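Local coordinates for LPXTG-motif cell wall anchor domain protein (Mobiluncus mulieris, PDB 5U6F) that is probably a surface adhesin anchored to the cell wall, here represented by a T-Q ester bond containing domain followed by a second beta-rich domain, at residues K30-L35 against V94-M99; K78-V83 against E90-Y95. All blocks are in the same frame, centred on the assembly; numbering follows the deposited sequence.

Both contacts lie in the N-terminal T-Q ester bond containing domain and end on the same strand, 94-104. From the N terminus, strand 26-36 supplies K30-L35, the chain then passes through strands 43-52 and 64-71, and K78-V83 leads into helix 82-88. E90-Y95 follows, closing the short helical loop of interaction 2, and V94-M99 closes the longer loop of interaction 1. The shorter loop lies within the longer one, and the two share V94 and Y95. Interaction 1 joins two neighbouring strands of the antiparallel sheet; interaction 2 ties the helical excursion to the start of strand 94-104. They meet at R34, whose NH2 probably hydrogen-bonds P79 O, 2.8 Å away.

Interaction 1: residues K30-L35 against V94-M99; sequences KDTVRL and VYETEM
K30-L35 and V94-M99 are neighbouring antiparallel strands in the three-stranded sheet of the T-Q ester bond containing domain, where strand 26-36 is the central member, flanked by 4-10 and 94-104. D31, V33 and L35 form hydrogen-bonded pairs with M99, T97 and Y95, each pair exchanging two N-H...O bonds; V33 N to T97 O spans 2.8 Å. T32-E98 and R34-E96 are the non-hydrogen-bonded pairs between them. The side chains of D31, V33 and L35 lie on one face with those of Y95, T97 and M99. This face packs against strands 43-52 and 118-127, where I46 touches T97 and M99, and L126 touches L35. On it V33 CG2 meets M99 CG at 4.1 Å, and M99 runs beside D31, with its CG 3.3 Å from D31 OD2.

T32, R34, E96 and E98 point to the other face, where charged groups pair. E96 sets its CG anti to the backbone N (chi1 -172°) and, extended, brings OE1 to R34 NH1 at 2.9 Å. OE1 lies in the guanidinium plane, although the carboxylate is turned 59° from it. V94 CG1 lies over the rim of one guanidinium face, 3.5 Å from R34 NH2. E84 takes NE in a second salt bridge and P79 O takes NH2, so all three guanidinium nitrogens have acceptors, which should fix the group's rotation. T32 CG2 rests 3.4 Å from E96 CD. The K30 chain bends at its last two torsions to bring NZ 2.9 Å from E98 OE1, above the carboxylate plane; a water donates to that oxygen and is hydrogen-bonded to T32 OG1 at 2.7 Å.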
ATOM      1  N   LYS A  30     -13.452   4.927  -8.039  1.00 17.92           N
ATOM      2  CA  LYS A  30     -14.441   5.541  -8.927  1.00 17.56           C
ATOM      3  C   LYS A  30     -14.060   5.192 -10.358  1.00 16.12           C
ATOM      4  O   LYS A  30     -12.967   5.523 -10.823  1.00 15.73           O
ATOM      5  CB  LYS A  30     -14.499   7.068  -8.754  1.00 17.82           C
ATOM      6  CG  LYS A  30     -15.537   7.764  -9.646  1.00 18.76           C
ATOM      7  CD  LYS A  30     -15.497   9.289  -9.535  1.00 19.44           C
ATOM      8  CE  LYS A  30     -15.897   9.807  -8.168  1.00 20.63           C
ATOM      9  NZ  LYS A  30     -17.289   9.452  -7.824  1.00 21.47           N
ATOM     10  N   ASP A  31     -14.966   4.503 -11.042  1.00 14.85           N
ATOM     11  CA  ASP A  31     -14.754   4.045 -12.412  1.00 14.61           C
ATOM     12  C   ASP A  31     -15.677   4.899 -13.282  1.00 14.32           C
ATOM     13  O   ASP A  31     -16.866   4.625 -13.387  1.00 13.75           O
ATOM     14  CB  ASP A  31     -15.061   2.541 -12.453  1.00 14.96           C
ATOM     15  CG  ASP A  31     -15.090   1.950 -13.844  1.00 15.12           C
ATOM     16  OD1 ASP A  31     -14.645   2.569 -14.831  1.00 14.74           O
ATOM     17  OD2 ASP A  31     -15.558   0.784 -13.922  1.00 14.84           O
ATOM     18  N   THR A  32     -15.122   5.973 -13.844  1.00 14.08           N
ATOM     19  CA  THR A  32     -15.883   6.863 -14.716  1.00 13.38           C
ATOM     20  C   THR A  32     -15.921   6.209 -16.089  1.00 12.89           C
ATOM     21  O   THR A  32     -14.882   6.058 -16.730  1.00 12.83           O
ATOM     22  CB  THR A  32     -15.259   8.265 -14.780  1.00 14.18           C
ATOM     23  OG1 THR A  32     -15.227   8.804 -13.454  1.00 14.53           O
ATOM     24  CG2 THR A  32     -16.075   9.188 -15.688  1.00 14.05           C
ATOM     25  N   VAL A  33     -17.119   5.864 -16.543  1.00 12.15           N
ATOM     26  CA  VAL A  33     -17.304   5.121 -17.781  1.00 12.09           C
ATOM     27  C   VAL A  33     -17.879   6.031 -18.847  1.00 11.86           C
ATOM     28  O   VAL A  33     -18.975   6.560 -18.673  1.00 12.53           O
ATOM     29  CB  VAL A  33     -18.253   3.934 -17.569  1.00 11.99           C
ATOM     30  CG1 VAL A  33     -18.374   3.104 -18.854  1.00 11.85           C
ATOM     31  CG2 VAL A  33     -17.761   3.081 -16.402  1.00 12.25           C
ATOM     32  N   ARG A  34     -17.146   6.190 -19.951  1.00 11.80           N
ATOM     33  CA  ARG A  34     -17.624   6.963 -21.094  1.00 12.28           C
ATOM     34  C   ARG A  34     -18.055   5.996 -22.189  1.00 12.17           C
ATOM     35  O   ARG A  34     -17.383   4.985 -22.429  1.00 11.92           O
ATOM     36  CB  ARG A  34     -16.569   7.950 -21.565  1.00 13.23           C
ATOM     37  CG  ARG A  34     -16.493   9.141 -20.619  1.00 14.19           C
ATOM     38  CD  ARG A  34     -15.263   9.987 -20.847  1.00 14.88           C
ATOM     39  NE  ARG A  34     -15.325  10.908 -21.984  1.00 15.74           N
ATOM     40  CZ  ARG A  34     -15.830  12.150 -21.960  1.00 15.18           C
ATOM     41  NH1 ARG A  34     -16.485  12.622 -20.902  1.00 15.02           N
ATOM     42  NH2 ARG A  34     -15.747  12.903 -23.042  1.00 15.32           N
ATOM     43  N   LEU A  35     -19.217   6.280 -22.768  1.00 11.85           N
ATOM     44  CA  LEU A  35     -19.879   5.445 -23.752  1.00 12.23           C
ATOM     45  C   LEU A  35     -19.893   6.202 -25.060  1.00 12.45           C
ATOM     46  O   LEU A  35     -20.328   7.362 -25.095  1.00 11.68           O
ATOM     47  CB  LEU A  35     -21.308   5.153 -23.317  1.00 12.63           C
ATOM     48  CG  LEU A  35     -21.426   4.514 -21.931  1.00 13.22           C
ATOM     49  CD1 LEU A  35     -22.885   4.454 -21.523  1.00 14.08           C
ATOM     50  CD2 LEU A  35     -20.799   3.128 -21.897  1.00 13.87           C
ATOM     51  N   VAL A  94     -20.939  11.074 -27.155  1.00 11.74           N
ATOM     52  CA  VAL A  94     -20.326  10.692 -25.894  1.00 11.43           C
ATOM     53  C   VAL A  94     -21.297  10.872 -24.735  1.00 11.43           C
ATOM     54  O   VAL A  94     -21.951  11.906 -24.618  1.00 11.50           O
ATOM     55  CB  VAL A  94     -19.050  11.499 -25.609  1.00 11.67           C
ATOM     56  CG1 VAL A  94     -18.319  10.958 -24.383  1.00 11.95           C
ATOM     57  CG2 VAL A  94     -18.135  11.497 -26.836  1.00 11.70           C
ATOM     58  N   TYR A  95     -21.378   9.843 -23.904  1.00 11.64           N
ATOM     59  CA  TYR A  95     -22.196   9.859 -22.696  1.00 12.08           C
ATOM     60  C   TYR A  95     -21.324   9.331 -21.576  1.00 12.82           C
ATOM     61  O   TYR A  95     -20.406   8.539 -21.815  1.00 13.41           O
ATOM     62  CB  TYR A  95     -23.453   8.998 -22.857  1.00 12.25           C
ATOM     63  CG  TYR A  95     -24.317   9.449 -24.006  1.00 12.34           C
ATOM     64  CD1 TYR A  95     -24.073   8.990 -25.302  1.00 12.28           C
ATOM     65  CD2 TYR A  95     -25.329  10.397 -23.822  1.00 12.66           C
ATOM     66  CE1 TYR A  95     -24.835   9.406 -26.367  1.00 12.88           C
ATOM     67  CE2 TYR A  95     -26.101  10.827 -24.891  1.00 12.51           C
ATOM     68  CZ  TYR A  95     -25.849  10.331 -26.168  1.00 13.09           C
ATOM     69  OH  TYR A  95     -26.602  10.751 -27.252  1.00 14.09           O
ATOM     70  N   GLU A  96     -21.599   9.764 -20.359  1.00 12.57           N
ATOM     71  CA  GLU A  96     -20.770   9.388 -19.228  1.00 12.68           C
ATOM     72  C   GLU A  96     -21.634   8.921 -18.070  1.00 13.12           C
ATOM     73  O   GLU A  96     -22.685   9.510 -17.801  1.00 14.19           O
ATOM     74  CB  GLU A  96     -19.898  10.553 -18.795  1.00 13.13           C
ATOM     75  CG  GLU A  96     -18.856  10.206 -17.756  1.00 13.69           C
ATOM     76  CD  GLU A  96     -18.016  11.410 -17.406  1.00 14.19           C
ATOM     77  OE1 GLU A  96     -17.183  11.806 -18.243  1.00 14.20           O
ATOM     78  OE2 GLU A  96     -18.188  11.951 -16.303  1.00 15.28           O
ATOM     79  N   THR A  97     -21.180   7.847 -17.427  1.00 12.93           N
ATOM     80  CA  THR A  97     -21.804   7.294 -16.238  1.00 13.89           C
ATOM     81  C   THR A  97     -20.683   6.836 -15.307  1.00 14.37           C
ATOM     82  O   THR A  97     -19.494   7.031 -15.592  1.00 14.08           O
ATOM     83  CB  THR A  97     -22.810   6.147 -16.575  1.00 14.34           C
ATOM     84  OG1 THR A  97     -23.606   5.836 -15.422  1.00 15.49           O
ATOM     85  CG2 THR A  97     -22.135   4.887 -17.067  1.00 14.66           C
ATOM     86  N   GLU A  98     -21.063   6.262 -14.173  1.00 15.73           N
ATOM     87  CA  GLU A  98     -20.115   5.950 -13.117  1.00 17.29           C
ATOM     88  C   GLU A  98     -20.478   4.643 -12.435  1.00 16.43           C
ATOM     89  O   GLU A  98     -21.652   4.355 -12.234  1.00 16.01           O
ATOM     90  CB  GLU A  98     -20.169   7.114 -12.126  1.00 19.51           C
ATOM     91  CG  GLU A  98     -19.567   6.912 -10.761  1.00 21.47           C
ATOM     92  CD  GLU A  98     -19.661   8.193  -9.969  1.00 22.73           C
ATOM     93  OE1 GLU A  98     -18.844   9.092 -10.222  1.00 21.78           O
ATOM     94  OE2 GLU A  98     -20.560   8.304  -9.113  1.00 24.53           O
ATOM     95  N   MET A  99     -19.468   3.862 -12.066  1.00 17.14           N
ATOM     96  CA  MET A  99     -19.666   2.732 -11.162  1.00 17.53           C
ATOM     97  C   MET A  99     -18.536   2.688 -10.148  1.00 18.07           C
ATOM     98  O   MET A  99     -17.443   3.191 -10.391  1.00 17.00           O
ATOM     99  CB  MET A  99     -19.791   1.395 -11.916  1.00 17.97           C
ATOM    100  CG  MET A  99     -18.688   1.089 -12.917  1.00 18.09           C
ATOM    101  SD  MET A  99     -18.673  -0.632 -13.511  1.00 18.42           S
ATOM    102  CE  MET A  99     -20.401  -0.905 -13.848  1.00 18.76           C
TER
HETATM  103  O   HOH W   1     -17.650   9.586 -12.635  1.00 19.74           O

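Interaction 2: residues K78-V83 against E90-Y95; sequences KPATEV and EDVKVY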
ATOM      1  N   LYS A  78     -21.749  14.310 -22.779  1.00 12.25           N
ATOM      2  CA  LYS A  78     -20.538  15.043 -22.480  1.00 12.90           C
ATOM      3  C   LYS A  78     -19.870  15.464 -23.771  1.00 13.11           C
ATOM      4  O   LYS A  78     -20.052  14.810 -24.799  1.00 13.03           O
ATOM      5  CB  LYS A  78     -19.552  14.165 -21.698  1.00 12.75           C
ATOM      6  CG  LYS A  78     -19.961  13.846 -20.272  1.00 13.07           C
ATOM      7  CD  LYS A  78     -19.965  15.091 -19.407  1.00 13.67           C
ATOM      8  CE  LYS A  78     -19.911  14.729 -17.933  1.00 14.38           C
ATOM      9  NZ  LYS A  78     -19.874  15.920 -17.044  1.00 15.24           N
ATOM     10  N   PRO A  79     -19.075  16.550 -23.726  1.00 13.20           N
ATOM     11  CA  PRO A  79     -18.296  16.924 -24.895  1.00 13.75           C
ATOM     12  C   PRO A  79     -17.210  15.901 -25.179  1.00 14.00           C
ATOM     13  O   PRO A  79     -16.660  15.302 -24.247  1.00 15.52           O
ATOM     14  CB  PRO A  79     -17.704  18.286 -24.503  1.00 13.47           C
ATOM     15  CG  PRO A  79     -17.656  18.254 -23.030  1.00 13.39           C
ATOM     16  CD  PRO A  79     -18.860  17.487 -22.605  1.00 13.18           C
ATOM     17  N   ALA A  80     -16.941  15.683 -26.463  1.00 15.23           N
ATOM     18  CA  ALA A  80     -15.901  14.764 -26.909  1.00 15.79           C
ATOM     19  C   ALA A  80     -14.523  15.423 -26.780  1.00 16.86           C
ATOM     20  O   ALA A  80     -14.385  16.625 -26.998  1.00 18.37           O
ATOM     21  CB  ALA A  80     -16.155  14.356 -28.350  1.00 15.99           C
ATOM     22  N   THR A  81     -13.518  14.637 -26.411  1.00 17.41           N
ATOM     23  CA  THR A  81     -12.128  15.104 -26.455  1.00 18.11           C
ATOM     24  C   THR A  81     -11.577  14.908 -27.849  1.00 19.74           C
ATOM     25  O   THR A  81     -12.116  14.137 -28.639  1.00 20.01           O
ATOM     26  CB  THR A  81     -11.215  14.337 -25.485  1.00 18.30           C
ATOM     27  OG1 THR A  81     -11.096  12.978 -25.920  1.00 18.70           O
ATOM     28  CG2 THR A  81     -11.746  14.400 -24.082  1.00 18.05           C
ATOM     29  N   GLU A  82     -10.464  15.576 -28.138  1.00 22.33           N
ATOM     30  CA  GLU A  82      -9.798  15.380 -29.419  1.00 24.51           C
ATOM     31  C   GLU A  82      -9.300  13.945 -29.565  1.00 23.79           C
ATOM     32  O   GLU A  82      -9.409  13.364 -30.635  1.00 24.52           O
ATOM     33  CB  GLU A  82      -8.659  16.392 -29.633  1.00 26.13           C
ATOM     34  CG  GLU A  82      -9.113  17.692 -30.289  1.00 27.92           C
ATOM     35  CD  GLU A  82      -9.702  17.500 -31.682  1.00 28.65           C
ATOM     36  OE1 GLU A  82      -9.374  16.506 -32.370  1.00 31.10           O
ATOM     37  OE2 GLU A  82     -10.513  18.349 -32.088  1.00 31.97           O
ATOM     38  N   VAL A  83      -8.803  13.371 -28.473  1.00 24.57           N
ATOM     39  CA  VAL A  83      -8.411  11.953 -28.451  1.00 25.33           C
ATOM     40  C   VAL A  83      -9.581  11.038 -28.856  1.00 23.75           C
ATOM     41  O   VAL A  83      -9.417  10.147 -29.681  1.00 23.76           O
ATOM     42  CB  VAL A  83      -7.822  11.546 -27.070  1.00 26.09           C
ATOM     43  CG1 VAL A  83      -7.693  10.035 -26.932  1.00 26.64           C
ATOM     44  CG2 VAL A  83      -6.458  12.195 -26.864  1.00 26.76           C
ATOM     45  N   GLU A  90     -14.838  12.320 -35.872  1.00 22.34           N
ATOM     46  CA  GLU A  90     -15.198  13.696 -35.501  1.00 21.07           C
ATOM     47  C   GLU A  90     -16.579  13.828 -34.850  1.00 19.61           C
ATOM     48  O   GLU A  90     -16.747  14.626 -33.936  1.00 19.45           O
ATOM     49  CB  GLU A  90     -15.150  14.622 -36.724  1.00 21.79           C
ATOM     50  N   ASP A  91     -17.545  13.042 -35.334  1.00 18.84           N
ATOM     51  CA  ASP A  91     -18.946  13.128 -34.893  1.00 17.97           C
ATOM     52  C   ASP A  91     -19.319  12.170 -33.755  1.00 16.16           C
ATOM     53  O   ASP A  91     -20.500  11.949 -33.515  1.00 14.86           O
ATOM     54  CB  ASP A  91     -19.899  12.931 -36.086  1.00 18.70           C
ATOM     55  CG  ASP A  91     -19.803  11.546 -36.717  1.00 20.00           C
ATOM     56  OD1 ASP A  91     -18.845  10.792 -36.427  1.00 21.25           O
ATOM     57  OD2 ASP A  91     -20.699  11.238 -37.532  1.00 21.83           O
ATOM     58  N   VAL A  92     -18.336  11.614 -33.060  1.00 14.84           N
ATOM     59  CA  VAL A  92     -18.611  10.665 -31.983  1.00 13.76           C
ATOM     60  C   VAL A  92     -19.555  11.257 -30.932  1.00 13.05           C
ATOM     61  O   VAL A  92     -19.377  12.404 -30.499  1.00 11.71           O
ATOM     62  CB  VAL A  92     -17.319  10.142 -31.312  1.00 14.35           C
ATOM     63  CG1 VAL A  92     -16.538  11.242 -30.608  1.00 14.33           C
ATOM     64  CG2 VAL A  92     -17.646   9.004 -30.353  1.00 13.86           C
ATOM     65  N   LYS A  93     -20.571  10.488 -30.560  1.00 12.61           N
ATOM     66  CA  LYS A  93     -21.491  10.855 -29.496  1.00 13.16           C
ATOM     67  C   LYS A  93     -20.954  10.264 -28.212  1.00 12.36           C
ATOM     68  O   LYS A  93     -20.563   9.090 -28.171  1.00 12.40           O
ATOM     69  CB  LYS A  93     -22.894  10.321 -29.784  1.00 14.40           C
ATOM     70  CG  LYS A  93     -23.530  10.939 -31.023  1.00 15.97           C
ATOM     71  CD  LYS A  93     -25.023  10.658 -31.115  1.00 18.15           C
ATOM     72  CE  LYS A  93     -25.659  11.424 -32.267  1.00 19.98           C
ATOM     73  NZ  LYS A  93     -27.140  11.248 -32.310  1.00 21.52           N
ATOM     74  N   VAL A  94     -20.939  11.074 -27.155  1.00 11.74           N
ATOM     75  CA  VAL A  94     -20.326  10.692 -25.894  1.00 11.43           C
ATOM     76  C   VAL A  94     -21.297  10.872 -24.735  1.00 11.43           C
ATOM     77  O   VAL A  94     -21.951  11.906 -24.618  1.00 11.50           O
ATOM     78  CB  VAL A  94     -19.050  11.499 -25.609  1.00 11.67           C
ATOM     79  CG1 VAL A  94     -18.319  10.958 -24.383  1.00 11.95           C
ATOM     80  CG2 VAL A  94     -18.135  11.497 -26.836  1.00 11.70           C
ATOM     81  N   TYR A  95     -21.378   9.843 -23.904  1.00 11.64           N
ATOM     82  CA  TYR A  95     -22.196   9.859 -22.696  1.00 12.08           C
ATOM     83  C   TYR A  95     -21.324   9.331 -21.576  1.00 12.82           C
ATOM     84  O   TYR A  95     -20.406   8.539 -21.815  1.00 13.41           O
ATOM     85  CB  TYR A  95     -23.453   8.998 -22.857  1.00 12.25           C
ATOM     86  CG  TYR A  95     -24.317   9.449 -24.006  1.00 12.34           C
ATOM     87  CD1 TYR A  95     -24.073   8.990 -25.302  1.00 12.28           C
ATOM     88  CD2 TYR A  95     -25.329  10.397 -23.822  1.00 12.66           C
ATOM     89  CE1 TYR A  95     -24.835   9.406 -26.367  1.00 12.88           C
ATOM     90  CE2 TYR A  95     -26.101  10.827 -24.891  1.00 12.51           C
ATOM     91  CZ  TYR A  95     -25.849  10.331 -26.168  1.00 13.09           C
ATOM     92  OH  TYR A  95     -26.602  10.751 -27.252  1.00 14.09           O
TER
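With chi1 -172°, V94 holds CG1 anti to its backbone N, which leaves CG2 beside that N, anti to the carbonyl carbon, and it meets A80 CB at 3.8 Å. V92 has chi1 64°, which places CG1 between its backbone N and carbonyl carbon and carries that methyl to 3.9 Å from the same A80 CB. Two valine branches, from alternate residues of E90-Y95, thus converge on one alanine methyl in the loop that leads into helix 82-88. A80 also touches K85 of helix 82-88, while V92 and V94 reach Y36, at the end of strand 26-36. Beside this apolar contact a single backbone bond joins the segments: K78 N donates to V94 O over 3.0 Å, approaching from above the carbonyl plane with an N-H...O angle of 158°. V94 CB lies 3.6 Å from K78 O. Just beyond A80, T81 occupies the N-cap position of helix 82-88: its OG1 caps a backbone N of the first turn and E84 OE1 accepts from T81 N in return, consistent with a capping box. One backbone hydrogen bond and two methyl contacts join the segments, so side-chain recognition here rests on apolar packing, and no salt bridge links them.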